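Local coordinates for protein DNA gyrase, B subunit, truncated (Myxococcus xanthus, PDB 3CWV) that probably takes part in the ATP-dependent breakage, passage and rejoining of double-stranded DNA as the B subunit of a type II topoisomerase, at residues A[266-271]-A[321-326]; A[254-259]-A[303-308]; A[69-74]-A[148-153]; A[113-118]-A[152-157]; A[14-19]-A[106-111]. All blocks are in the same frame, centred on the assembly; numbering follows the deposited sequence.

Contact 1: A[266-271]-A[321-326]; sequences GAHVKG and ELLAIP
Leu323 O receives the backbone N of Ala267 at 3.0 Å, with an N-H...O angle of 159°; the donor stands above the carbonyl plane rather than on a lone pair. The bond ties the first turn of helix 267-284 to the loop running toward helix 328-345. Gly266, the N-cap, pairs with Leu323 as a single beta bridge, and its CA lies 3.4 Å from the same oxygen, a close approach at a phi of 121°, where glycine is most at ease. Beside this backbone link, Leu323 CD2 sits over one face of the His268 imidazole, 3.6 Å from the ring centroid, a CH-pi contact displaced toward the ring's own CD2. Val269 CG2 lies over the opposite face. The ring reaches Leu323 because chi1 (50°) sets CG between the backbone N and carbonyl carbon; NE2 makes a weak bond to His265 O. An alanine at His268 is likely to open a gap beneath the Leu323 methyl and to cost His265 O this weak donor. Helix 267-284 and the 321-326 loop thus meet on one face of strands 252-257 and 300-307, the helix-on-sheet layering expected of an S5-clan domain.

Contact 2: A[254-259]-A[303-308]; sequences LSFANA and IVAVSG
Strands 252-257 and 300-307 are the two parallel strands of a beta-alpha-beta crossover in the S5-clan domain, with helix 267-284 in the connection. The axes of the short segments 254-257 and 303-307 run 3° apart and approach to 4.6 Å. Four backbone bonds join them: Val304 N to Leu254 O, Phe256 N to Val304 O, Val306 N to Phe256 O, and Asn258 N to Val306 O at 2.8 Å. A water bridges from Val306 O (2.9 Å) to Ala259 N, so this carbonyl accepts twice where the first strand curls away. There the Asn258 amide takes over the pairing: its OD1 accepts Gly308 N at 2.9 Å on a lone pair, while its ND2 gives to Gly308 O, which lies only 2° out of the amide plane. With both ends engaged, the amide is fixed against rotation; a chi1 of -76°, CG beside the backbone N, sets it alongside Ser307 and Gly308. On one face, Ile303 CG2 meets the edge of the Phe256 ring at CE2, 4.0 Å away, and the Phe256 and Ala305 CB atoms touch. On the other, Val306 CG1 lies 3.9 Å from Ala257 CB, and Ser255 OG bonds to His265. Helix 267-284 covers this second face through His268, helix 208-217 packs on Ile303, and Tyr43 of helix 28-47 borders Asn258 and Ser307.

Contact 3: A[69-74]-A[148-153]; sequences TSRTVT and SAERGV
Strands 64-70 and 151-159 are antiparallel neighbours in the large mixed sheet of the N-terminal half, probably the ATPase domain as in other GyrB proteins, and the contact lies where Ser70, paired with Arg151, ends its strand in an ST turn. Ser70 N donates to Arg151 O at 2.9 Å, and the return bond from Arg151 N to Ser70 O is weak, a sign that the pairing frays at this end. The Ser70 hydroxyl then folds the chain over: OG, anti to the backbone N (chi1 -173°), accepts from both Thr72 N and Val73 N, each at 3.0 Å. Next to this pair, Thr69 CA lies 4.1 Å from Gly152 CA, and Thr69 CG2 touches Ala149 CB at 3.5 Å, while its hydroxyl bonds to Asp53. On the other flank, Val73 CG2 meets Val153 CG1 beneath the cover of Leu78 and Trp96. Arg71 and Glu150 show no salt bridge: Arg71 CG passes 3.4 Å from Glu150 OE1, the guanidinium and carboxylate planes stand 89° apart, and Arg71 NH1 is instead bonded to Gly49 O. The extended chain of Arg151 runs alongside the turn and reaches its far limb. Arg71 O and Thr72 CA lie over one face of the guanidinium and Thr74 CG2 at its edge. Its NH1 donates to Val73 O at 2.8 Å, an oxygen lying in the guanidinium plane although the nitrogen stands well above the plane of the carbonyl.

Contact 4: A[113-118]-A[152-157]; sequences QVDIWA and GVRVHF
Trp117 turns the CZ3 edge of its indole to Arg154 CB, 3.8 Å away, and its CE3 lies near Gly152 O; the Trp117 and Arg154 side chains run alongside each other in the same direction, with ring and guanidinium planes 82° apart. A chi1 of -72° holds the indole beside its own backbone N, where it reaches over the neighbouring strand. An alanine at Trp117 would probably bare the flank of Arg154 and leave Glu143 O without the NE1 donor that now bonds it. Further along this face, the Asp115 carboxylate is held at both oxygens: OD2 accepts Gln113 NE2 on its syn lone pair at 2.9 Å in an almost straight bond, while OD1 forms a salt bridge with Arg124. Arg154, extended with CG anti to its N, stops short of a salt bridge, NH2 being 4.6 Å from OD2, but it donates to a water (3.2 Å) that lies 2.6 Å from OD2. On the opposite face, Val114 CG2 meets Val155 CG2 at 4.2 Å, and Val153 CG2 packs against Val114 CG1 (4.3 Å) and Ile116 CG1. Six backbone bonds, two each for Gln113-His156, Asp115-Arg154 and Trp117-Gly152, zip the strands together. Strands 121-128 and 64-70 flank the pair in the sheet, and helix 75-82 covers the valine-isoleucine face through Leu78.

Contact 5: A[14-19]-A[106-111]; sequences NVRKRP and LALSSR
Val15 CG1 meets Leu108 CD2 at 3.7 Å and Ala107 CB at 3.8 Å, forming the apolar centre, with the valine and leucine side chains crossing at about a right angle. Pro19 CB completes it, 3.9 Å from Leu108 CD2 and nearly as close to CD1, so the leucine fork is wedged between helix 11-17 and the turn that follows it. Outward from this patch runs Arg16. Its aliphatic part passes Ala107 O, with CG 3.3 Å from that oxygen, and a bend at chi3 (63°) brings the guanidinium back, so that NH1 donates to the same Ala107 O at 3.0 Å. The bond, 161° at the hydrogen, lies in the carbonyl plane and meets the guanidinium at its edge. Since this carbonyl ends helix 102-107, the cation probably also gains from the negative end of the helix dipole. NH2 forms a salt bridge with Asp160. The helix end is tied off further by Ser109, whose hydroxyl gives to Leu106 O at 2.6 Å. Around the contact, Tyr22 touches Val15 and Cys23 touches Leu108, both from helix 20-23, Ile163 packs on Arg16, Pro19 and Leu108, and from Ser109 onward strand 109-118 runs beside strand 151-159.

Overall arrangement
The five contacts form two groups, one in each half of the chain. Contacts 5, 3 and 4 reach the N-terminal eight-stranded sheet: contacts 3 and 4 share Gly152 and Val153, their centres about 10 Å apart, and contact 5 touches contact 4. Segments of contacts 5 and 3 alternate along the chain, contact 5 closes before contact 4 opens, and all three close before contacts 2 and 1 open. These two, centres about 10 Å apart, interlock in the five-stranded sheet of the S5-clan domain and the helix packed on it, their segments alternating. Nearest atoms of contacts 2 and 3 are about 16 Å apart. This division is consistent with the GyrB ATPase and transducer domains.

Contact 1: A[266-271]-A[321-326]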
# COMPACT_ATOMS: atom_id res chain seq x y z
N GLY A 266 7.42 14.99 -2.88
CA GLY A 266 6.36 15.93 -3.21
C GLY A 266 5.76 16.61 -1.99
O GLY A 266 6.40 16.71 -0.94
N ALA A 267 4.52 17.04 -2.14
CA ALA A 267 3.90 17.97 -1.19
C ALA A 267 3.75 17.41 0.23
O ALA A 267 3.87 18.15 1.19
CB ALA A 267 2.54 18.43 -1.73
N HIS A 268 3.47 16.10 0.34
CA HIS A 268 3.33 15.46 1.64
C HIS A 268 4.66 15.51 2.40
O HIS A 268 4.71 15.91 3.57
CB HIS A 268 2.80 14.00 1.51
CG HIS A 268 3.54 13.16 0.51
ND1 HIS A 268 3.59 11.78 0.58
CD2 HIS A 268 4.24 13.50 -0.60
CE1 HIS A 268 4.28 11.31 -0.44
NE2 HIS A 268 4.69 12.33 -1.17
N VAL A 269 5.74 15.18 1.71
CA VAL A 269 7.07 15.19 2.30
C VAL A 269 7.54 16.62 2.59
O VAL A 269 8.02 16.90 3.70
CB VAL A 269 8.05 14.46 1.37
CG1 VAL A 269 9.52 14.70 1.76
CG2 VAL A 269 7.71 12.95 1.34
N LYS A 270 7.39 17.53 1.62
CA LYS A 270 7.82 18.90 1.83
C LYS A 270 7.10 19.58 2.99
O LYS A 270 7.71 20.37 3.70
CB LYS A 270 7.67 19.73 0.55
CG LYS A 270 8.92 19.69 -0.34
CD LYS A 270 9.85 20.87 -0.09
CE LYS A 270 9.22 22.18 -0.59
NZ LYS A 270 10.22 23.23 -0.95
N GLY A 271 5.83 19.29 3.20
CA GLY A 271 5.15 19.79 4.39
C GLY A 271 5.90 19.42 5.67
O GLY A 271 6.04 20.24 6.60
N GLU A 321 5.49 9.84 -9.60
CA GLU A 321 6.59 9.73 -8.66
C GLU A 321 6.63 10.90 -7.69
O GLU A 321 7.29 10.81 -6.66
CB GLU A 321 7.92 9.56 -9.41
CG GLU A 321 7.99 8.25 -10.15
CD GLU A 321 9.16 8.16 -11.11
OE1 GLU A 321 9.90 9.15 -11.28
OE2 GLU A 321 9.34 7.08 -11.70
N LEU A 322 5.89 11.96 -7.99
CA LEU A 322 5.93 13.19 -7.19
C LEU A 322 4.52 13.69 -6.93
O LEU A 322 3.80 14.10 -7.85
CB LEU A 322 6.77 14.28 -7.90
CG LEU A 322 7.23 15.51 -7.09
CD1 LEU A 322 8.58 16.03 -7.61
CD2 LEU A 322 6.18 16.62 -7.08
N LEU A 323 4.13 13.69 -5.68
CA LEU A 323 2.78 14.13 -5.29
C LEU A 323 2.61 15.66 -5.34
O LEU A 323 3.46 16.39 -4.85
CB LEU A 323 2.50 13.62 -3.87
CG LEU A 323 1.05 13.74 -3.39
CD1 LEU A 323 0.20 12.66 -4.05
CD2 LEU A 323 1.04 13.60 -1.87
N ALA A 324 1.51 16.13 -5.92
CA ALA A 324 1.25 17.56 -6.03
C ALA A 324 -0.23 17.79 -5.79
O ALA A 324 -1.03 17.77 -6.72
CB ALA A 324 1.69 18.08 -7.42
N ILE A 325 -0.60 17.94 -4.51
CA ILE A 325 -1.99 18.26 -4.12
C ILE A 325 -2.01 19.70 -3.61
O ILE A 325 -1.36 20.01 -2.62
CB ILE A 325 -2.50 17.31 -3.04
CG1 ILE A 325 -2.62 15.88 -3.61
CG2 ILE A 325 -3.84 17.79 -2.47
CD1 ILE A 325 -2.90 14.78 -2.57
N PRO A 326 -2.75 20.59 -4.28
CA PRO A 326 -2.71 22.01 -3.92
C PRO A 326 -3.10 22.19 -2.47
O PRO A 326 -4.08 21.57 -2.05
CB PRO A 326 -3.79 22.62 -4.82
CG PRO A 326 -3.91 21.65 -5.99
CD PRO A 326 -3.68 20.31 -5.40

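Contact 2: A[254-259]-A[303-308]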
# COMPACT_ATOMS: atom_id res chain seq x y z
N LEU A 254 11.22 7.44 3.01
CA LEU A 254 10.23 6.66 2.25
C LEU A 254 8.91 7.41 2.27
O LEU A 254 8.42 7.77 3.34
CB LEU A 254 9.99 5.32 2.94
CG LEU A 254 10.85 4.07 2.72
CD1 LEU A 254 12.20 4.31 2.04
CD2 LEU A 254 10.98 3.25 4.01
N SER A 255 8.33 7.68 1.10
CA SER A 255 7.04 8.38 1.08
C SER A 255 6.05 7.62 0.21
O SER A 255 6.46 6.92 -0.73
CB SER A 255 7.19 9.82 0.59
OG SER A 255 7.82 9.86 -0.66
N PHE A 256 4.77 7.72 0.56
CA PHE A 256 3.71 6.95 -0.10
C PHE A 256 2.49 7.82 -0.29
O PHE A 256 2.24 8.71 0.50
CB PHE A 256 3.30 5.76 0.79
CG PHE A 256 4.41 4.80 1.08
CD1 PHE A 256 4.60 3.67 0.30
CD2 PHE A 256 5.31 5.06 2.12
CE1 PHE A 256 5.65 2.79 0.56
CE2 PHE A 256 6.37 4.21 2.38
CZ PHE A 256 6.53 3.06 1.61
N ALA A 257 1.72 7.54 -1.34
CA ALA A 257 0.36 8.09 -1.46
C ALA A 257 -0.51 6.90 -1.76
O ALA A 257 -0.25 6.15 -2.71
CB ALA A 257 0.30 9.10 -2.57
N ASN A 258 -1.52 6.70 -0.91
CA ASN A 258 -2.26 5.43 -0.92
C ASN A 258 -1.37 4.19 -1.06
O ASN A 258 -1.63 3.30 -1.91
CB ASN A 258 -3.37 5.43 -1.99
CG ASN A 258 -4.57 6.25 -1.57
OD1 ASN A 258 -4.62 6.77 -0.47
ND2 ASN A 258 -5.55 6.39 -2.46
N ALA A 259 -0.34 4.13 -0.23
CA ALA A 259 0.46 2.90 -0.09
C ALA A 259 1.23 2.52 -1.35
O ALA A 259 1.78 1.42 -1.42
CB ALA A 259 -0.41 1.70 0.41
N ILE A 303 9.48 8.28 7.41
CA ILE A 303 8.45 7.72 6.55
C ILE A 303 7.26 8.68 6.58
O ILE A 303 6.82 9.10 7.66
CB ILE A 303 7.98 6.32 7.04
CG1 ILE A 303 9.18 5.37 7.21
CG2 ILE A 303 6.94 5.73 6.07
CD1 ILE A 303 8.85 4.12 7.98
N VAL A 304 6.75 9.03 5.39
CA VAL A 304 5.62 9.94 5.26
C VAL A 304 4.58 9.33 4.29
O VAL A 304 4.88 9.12 3.13
CB VAL A 304 6.07 11.32 4.69
CG1 VAL A 304 4.85 12.23 4.50
CG2 VAL A 304 7.16 11.99 5.59
N ALA A 305 3.37 9.04 4.77
CA ALA A 305 2.35 8.37 3.97
C ALA A 305 1.07 9.20 3.99
O ALA A 305 0.56 9.52 5.07
CB ALA A 305 2.05 6.96 4.54
N VAL A 306 0.57 9.55 2.81
CA VAL A 306 -0.73 10.23 2.74
C VAL A 306 -1.72 9.28 2.11
O VAL A 306 -1.34 8.43 1.32
CB VAL A 306 -0.63 11.60 2.00
CG1 VAL A 306 -0.19 11.42 0.55
CG2 VAL A 306 -1.97 12.39 2.10
N SER A 307 -2.98 9.34 2.51
CA SER A 307 -3.93 8.45 1.90
C SER A 307 -5.26 9.20 1.80
O SER A 307 -5.46 10.17 2.53
CB SER A 307 -4.07 7.17 2.75
OG SER A 307 -4.75 7.43 3.98
N GLY A 308 -6.14 8.77 0.90
CA GLY A 308 -7.43 9.43 0.72
C GLY A 308 -8.12 8.86 -0.53
O GLY A 308 -7.58 7.94 -1.17
O HOH W 1 -0.15 5.87 2.02

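Contact 3: A[69-74]-A[148-153]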
# COMPACT_ATOMS: atom_id res chain seq x y z
N THR A 69 -10.98 -10.61 4.15
CA THR A 69 -12.25 -10.62 4.88
C THR A 69 -12.95 -9.33 4.58
O THR A 69 -12.34 -8.37 4.11
CB THR A 69 -12.04 -10.76 6.42
OG1 THR A 69 -11.15 -9.74 6.88
CG2 THR A 69 -11.45 -12.15 6.76
N SER A 70 -14.25 -9.28 4.85
CA SER A 70 -15.06 -8.15 4.43
C SER A 70 -16.37 -8.18 5.19
O SER A 70 -16.77 -9.24 5.69
CB SER A 70 -15.34 -8.25 2.92
OG SER A 70 -16.00 -7.08 2.44
N ARG A 71 -17.04 -7.03 5.27
CA ARG A 71 -18.44 -7.02 5.71
C ARG A 71 -19.32 -6.56 4.56
O ARG A 71 -20.53 -6.52 4.70
CB ARG A 71 -18.64 -6.08 6.91
CG ARG A 71 -18.30 -6.68 8.28
CD ARG A 71 -17.59 -5.63 9.13
NE ARG A 71 -16.18 -5.59 8.75
CZ ARG A 71 -15.43 -4.50 8.64
NH1 ARG A 71 -15.94 -3.30 8.88
NH2 ARG A 71 -14.16 -4.62 8.27
N THR A 72 -18.73 -6.21 3.42
CA THR A 72 -19.54 -5.64 2.33
C THR A 72 -19.48 -6.34 0.96
O THR A 72 -20.37 -6.14 0.12
CB THR A 72 -19.23 -4.15 2.12
OG1 THR A 72 -17.82 -4.00 1.84
CG2 THR A 72 -19.63 -3.35 3.34
N VAL A 73 -18.44 -7.13 0.70
CA VAL A 73 -18.26 -7.71 -0.64
C VAL A 73 -19.49 -8.51 -1.09
O VAL A 73 -20.14 -9.19 -0.27
CB VAL A 73 -16.96 -8.58 -0.73
CG1 VAL A 73 -17.08 -9.88 0.12
CG2 VAL A 73 -16.62 -8.88 -2.21
N THR A 74 -19.83 -8.42 -2.37
CA THR A 74 -20.86 -9.30 -2.92
C THR A 74 -20.41 -10.03 -4.18
O THR A 74 -19.53 -9.56 -4.91
CB THR A 74 -22.12 -8.51 -3.32
OG1 THR A 74 -21.82 -7.71 -4.45
CG2 THR A 74 -22.57 -7.60 -2.18
N SER A 148 -12.02 -16.78 9.14
CA SER A 148 -13.46 -16.73 9.35
C SER A 148 -13.93 -15.31 9.57
O SER A 148 -13.29 -14.54 10.29
CB SER A 148 -13.85 -17.62 10.54
OG SER A 148 -15.18 -18.04 10.39
N ALA A 149 -15.02 -14.93 8.91
CA ALA A 149 -15.54 -13.57 9.01
C ALA A 149 -16.95 -13.54 8.47
O ALA A 149 -17.39 -14.51 7.87
CB ALA A 149 -14.64 -12.59 8.23
N GLU A 150 -17.63 -12.40 8.59
CA GLU A 150 -18.98 -12.25 8.03
C GLU A 150 -18.98 -12.54 6.52
O GLU A 150 -19.85 -13.27 6.00
CB GLU A 150 -19.52 -10.83 8.25
CG GLU A 150 -19.79 -10.44 9.69
CD GLU A 150 -20.50 -9.08 9.80
OE1 GLU A 150 -21.03 -8.59 8.78
OE2 GLU A 150 -20.53 -8.51 10.91
N ARG A 151 -18.01 -11.94 5.82
CA ARG A 151 -17.89 -12.13 4.39
C ARG A 151 -16.40 -12.21 4.03
O ARG A 151 -15.53 -11.85 4.83
CB ARG A 151 -18.50 -10.97 3.60
CG ARG A 151 -19.94 -10.66 3.93
CD ARG A 151 -20.58 -9.90 2.80
NE ARG A 151 -21.81 -9.29 3.27
CZ ARG A 151 -22.59 -8.52 2.54
NH1 ARG A 151 -22.25 -8.26 1.28
NH2 ARG A 151 -23.69 -7.99 3.07
N GLY A 152 -16.13 -12.69 2.83
CA GLY A 152 -14.75 -12.71 2.35
C GLY A 152 -14.71 -13.00 0.87
O GLY A 152 -15.70 -13.44 0.28
N VAL A 153 -13.54 -12.76 0.27
CA VAL A 153 -13.37 -12.99 -1.14
C VAL A 153 -11.93 -13.51 -1.36
O VAL A 153 -10.99 -13.01 -0.75
CB VAL A 153 -13.66 -11.72 -1.98
CG1 VAL A 153 -12.97 -10.50 -1.38
CG2 VAL A 153 -13.29 -11.93 -3.46

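Contact 4: A[113-118]-A[152-157]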
# COMPACT_ATOMS: atom_id res chain seq x y z
N GLN A 113 -9.83 -18.41 -10.42
CA GLN A 113 -10.99 -18.84 -9.63
C GLN A 113 -11.25 -17.80 -8.58
O GLN A 113 -10.35 -17.45 -7.82
CB GLN A 113 -10.74 -20.20 -9.00
CG GLN A 113 -11.87 -20.64 -8.06
CD GLN A 113 -11.65 -22.05 -7.54
OE1 GLN A 113 -11.29 -22.94 -8.30
NE2 GLN A 113 -11.86 -22.26 -6.23
N VAL A 114 -12.48 -17.29 -8.53
CA VAL A 114 -12.81 -16.33 -7.51
C VAL A 114 -13.91 -16.95 -6.61
O VAL A 114 -14.89 -17.44 -7.11
CB VAL A 114 -13.35 -15.03 -8.16
CG1 VAL A 114 -13.88 -14.05 -7.13
CG2 VAL A 114 -12.22 -14.35 -8.98
N ASP A 115 -13.72 -16.88 -5.30
CA ASP A 115 -14.73 -17.39 -4.35
C ASP A 115 -15.21 -16.24 -3.49
O ASP A 115 -14.41 -15.41 -3.05
CB ASP A 115 -14.13 -18.46 -3.46
CG ASP A 115 -13.83 -19.75 -4.21
OD1 ASP A 115 -14.76 -20.57 -4.36
OD2 ASP A 115 -12.65 -19.98 -4.61
N ILE A 116 -16.52 -16.17 -3.26
CA ILE A 116 -17.07 -15.09 -2.45
C ILE A 116 -17.93 -15.79 -1.40
O ILE A 116 -18.76 -16.63 -1.74
CB ILE A 116 -17.96 -14.10 -3.27
CG1 ILE A 116 -17.27 -13.57 -4.55
CG2 ILE A 116 -18.40 -12.91 -2.40
CD1 ILE A 116 -17.73 -14.29 -5.82
N TRP A 117 -17.69 -15.47 -0.13
CA TRP A 117 -18.47 -16.05 0.98
C TRP A 117 -19.31 -14.91 1.52
O TRP A 117 -18.80 -13.81 1.73
CB TRP A 117 -17.55 -16.57 2.10
CG TRP A 117 -16.75 -17.83 1.82
CD1 TRP A 117 -17.07 -19.10 2.18
CD2 TRP A 117 -15.48 -17.91 1.16
NE1 TRP A 117 -16.08 -19.97 1.77
CE2 TRP A 117 -15.09 -19.26 1.14
CE3 TRP A 117 -14.64 -16.96 0.56
CZ2 TRP A 117 -13.90 -19.69 0.56
CZ3 TRP A 117 -13.45 -17.38 -0.02
CH2 TRP A 117 -13.08 -18.73 -0.01
N ALA A 118 -20.60 -15.17 1.76
CA ALA A 118 -21.51 -14.17 2.35
C ALA A 118 -22.79 -14.90 2.78
O ALA A 118 -23.22 -15.82 2.11
CB ALA A 118 -21.85 -13.09 1.36
N GLY A 152 -16.13 -12.69 2.83
CA GLY A 152 -14.75 -12.71 2.35
C GLY A 152 -14.71 -13.00 0.87
O GLY A 152 -15.70 -13.44 0.28
N VAL A 153 -13.54 -12.76 0.27
CA VAL A 153 -13.37 -12.99 -1.14
C VAL A 153 -11.93 -13.51 -1.36
O VAL A 153 -10.99 -13.01 -0.75
CB VAL A 153 -13.66 -11.72 -1.98
CG1 VAL A 153 -12.97 -10.50 -1.38
CG2 VAL A 153 -13.29 -11.93 -3.46
N ARG A 154 -11.82 -14.56 -2.16
CA ARG A 154 -10.51 -15.08 -2.59
C ARG A 154 -10.38 -14.99 -4.10
O ARG A 154 -11.28 -15.38 -4.83
CB ARG A 154 -10.36 -16.54 -2.13
CG ARG A 154 -9.01 -17.21 -2.50
CD ARG A 154 -9.15 -18.72 -2.16
NE ARG A 154 -7.85 -19.41 -2.13
CZ ARG A 154 -7.41 -20.25 -3.07
NH1 ARG A 154 -6.22 -20.83 -2.92
NH2 ARG A 154 -8.14 -20.55 -4.13
N VAL A 155 -9.24 -14.51 -4.58
CA VAL A 155 -8.98 -14.45 -6.01
C VAL A 155 -7.72 -15.29 -6.21
O VAL A 155 -6.71 -15.01 -5.61
CB VAL A 155 -8.68 -13.02 -6.48
CG1 VAL A 155 -8.27 -13.01 -7.97
CG2 VAL A 155 -9.91 -12.14 -6.32
N HIS A 156 -7.83 -16.36 -6.97
CA HIS A 156 -6.68 -17.26 -7.21
C HIS A 156 -6.44 -17.21 -8.70
O HIS A 156 -7.38 -17.38 -9.45
CB HIS A 156 -7.03 -18.69 -6.81
CG HIS A 156 -6.01 -19.70 -7.24
ND1 HIS A 156 -6.07 -20.37 -8.45
CD2 HIS A 156 -4.88 -20.13 -6.64
CE1 HIS A 156 -5.04 -21.19 -8.55
NE2 HIS A 156 -4.31 -21.08 -7.45
N PHE A 157 -5.20 -17.00 -9.15
CA PHE A 157 -4.96 -16.91 -10.59
C PHE A 157 -3.57 -17.39 -10.96
O PHE A 157 -2.68 -17.51 -10.11
CB PHE A 157 -5.21 -15.49 -11.14
CG PHE A 157 -4.15 -14.49 -10.75
CD1 PHE A 157 -3.14 -14.15 -11.64
CD2 PHE A 157 -4.16 -13.90 -9.50
CE1 PHE A 157 -2.14 -13.22 -11.27
CE2 PHE A 157 -3.17 -12.98 -9.12
CZ PHE A 157 -2.16 -12.65 -10.00
O HOH W 2 -10.48 -18.67 -5.14

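Contact 5: A[14-19]-A[106-111]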
# COMPACT_ATOMS: atom_id res chain seq x y z
N ASN A 14 -8.86 -5.88 -24.81
CA ASN A 14 -7.98 -4.70 -24.91
C ASN A 14 -6.74 -4.84 -24.06
O ASN A 14 -5.63 -4.51 -24.50
CB ASN A 14 -8.70 -3.43 -24.46
CG ASN A 14 -9.70 -2.93 -25.49
OD1 ASN A 14 -9.87 -3.53 -26.56
ND2 ASN A 14 -10.37 -1.83 -25.17
N VAL A 15 -6.90 -5.32 -22.84
CA VAL A 15 -5.75 -5.55 -21.96
C VAL A 15 -4.86 -6.66 -22.51
O VAL A 15 -3.63 -6.53 -22.51
CB VAL A 15 -6.20 -5.88 -20.51
CG1 VAL A 15 -5.00 -6.24 -19.64
CG2 VAL A 15 -6.93 -4.68 -19.89
N ARG A 16 -5.48 -7.77 -22.94
CA ARG A 16 -4.69 -8.91 -23.45
C ARG A 16 -3.95 -8.56 -24.75
O ARG A 16 -2.94 -9.19 -25.06
CB ARG A 16 -5.57 -10.12 -23.70
CG ARG A 16 -6.12 -10.73 -22.38
CD ARG A 16 -6.86 -12.06 -22.64
NE ARG A 16 -6.00 -13.13 -23.19
CZ ARG A 16 -5.31 -14.03 -22.51
NH1 ARG A 16 -5.24 -14.02 -21.17
NH2 ARG A 16 -4.61 -14.93 -23.20
N LYS A 17 -4.47 -7.59 -25.49
CA LYS A 17 -3.86 -7.21 -26.77
C LYS A 17 -2.56 -6.43 -26.59
O LYS A 17 -1.61 -6.60 -27.36
CB LYS A 17 -4.83 -6.41 -27.63
CG LYS A 17 -4.43 -6.43 -29.14
CD LYS A 17 -4.97 -5.24 -29.86
CE LYS A 17 -4.45 -5.22 -31.34
NZ LYS A 17 -5.31 -4.23 -32.05
N ARG A 18 -2.50 -5.58 -25.56
CA ARG A 18 -1.28 -4.82 -25.26
C ARG A 18 -0.96 -4.84 -23.75
O ARG A 18 -1.05 -3.83 -23.08
CB ARG A 18 -1.43 -3.36 -25.76
CG ARG A 18 -1.96 -3.28 -27.18
CD ARG A 18 -1.70 -1.92 -27.80
NE ARG A 18 -0.34 -1.84 -28.34
CZ ARG A 18 0.13 -0.81 -29.02
NH1 ARG A 18 -0.64 0.25 -29.26
NH2 ARG A 18 1.38 -0.84 -29.47
N PRO A 19 -0.58 -6.03 -23.22
CA PRO A 19 -0.40 -6.25 -21.79
C PRO A 19 0.55 -5.28 -21.13
O PRO A 19 0.23 -4.79 -20.07
CB PRO A 19 0.16 -7.67 -21.69
CG PRO A 19 -0.11 -8.32 -22.98
CD PRO A 19 -0.27 -7.24 -24.01
N LEU A 106 -6.73 -10.27 -13.65
CA LEU A 106 -7.62 -11.32 -14.17
C LEU A 106 -7.48 -11.47 -15.68
O LEU A 106 -7.34 -12.60 -16.18
CB LEU A 106 -9.09 -10.99 -13.86
CG LEU A 106 -9.46 -10.88 -12.37
CD1 LEU A 106 -10.96 -10.48 -12.23
CD2 LEU A 106 -9.15 -12.15 -11.65
N ALA A 107 -7.49 -10.35 -16.41
CA ALA A 107 -7.36 -10.42 -17.88
C ALA A 107 -6.09 -11.16 -18.31
O ALA A 107 -6.09 -11.87 -19.32
CB ALA A 107 -7.34 -8.97 -18.53
N LEU A 108 -5.01 -10.94 -17.58
CA LEU A 108 -3.69 -11.49 -17.96
C LEU A 108 -3.35 -12.82 -17.30
O LEU A 108 -2.17 -13.18 -17.17
CB LEU A 108 -2.58 -10.46 -17.69
CG LEU A 108 -2.78 -9.13 -18.47
CD1 LEU A 108 -1.68 -8.13 -18.17
CD2 LEU A 108 -2.97 -9.35 -20.00
N SER A 109 -4.39 -13.54 -16.85
CA SER A 109 -4.24 -14.89 -16.35
C SER A 109 -4.68 -15.89 -17.44
O SER A 109 -5.46 -15.54 -18.31
CB SER A 109 -5.07 -15.09 -15.05
OG SER A 109 -6.47 -14.92 -15.34
N SER A 110 -4.12 -17.11 -17.44
CA SER A 110 -4.65 -18.16 -18.32
C SER A 110 -5.87 -18.79 -17.65
O SER A 110 -6.75 -19.30 -18.31
CB SER A 110 -3.61 -19.26 -18.59
OG SER A 110 -3.10 -19.78 -17.40
N ARG A 111 -5.89 -18.73 -16.33
CA ARG A 111 -7.06 -19.23 -15.59
C ARG A 111 -7.13 -18.56 -14.26
O ARG A 111 -6.11 -18.20 -13.69
CB ARG A 111 -6.96 -20.75 -15.37
CG ARG A 111 -5.68 -21.24 -14.73
CD ARG A 111 -5.56 -22.77 -14.98
NE ARG A 111 -4.33 -23.36 -14.44
CZ ARG A 111 -3.13 -23.27 -15.00
NH1 ARG A 111 -2.95 -22.54 -16.09
NH2 ARG A 111 -2.09 -23.88 -14.43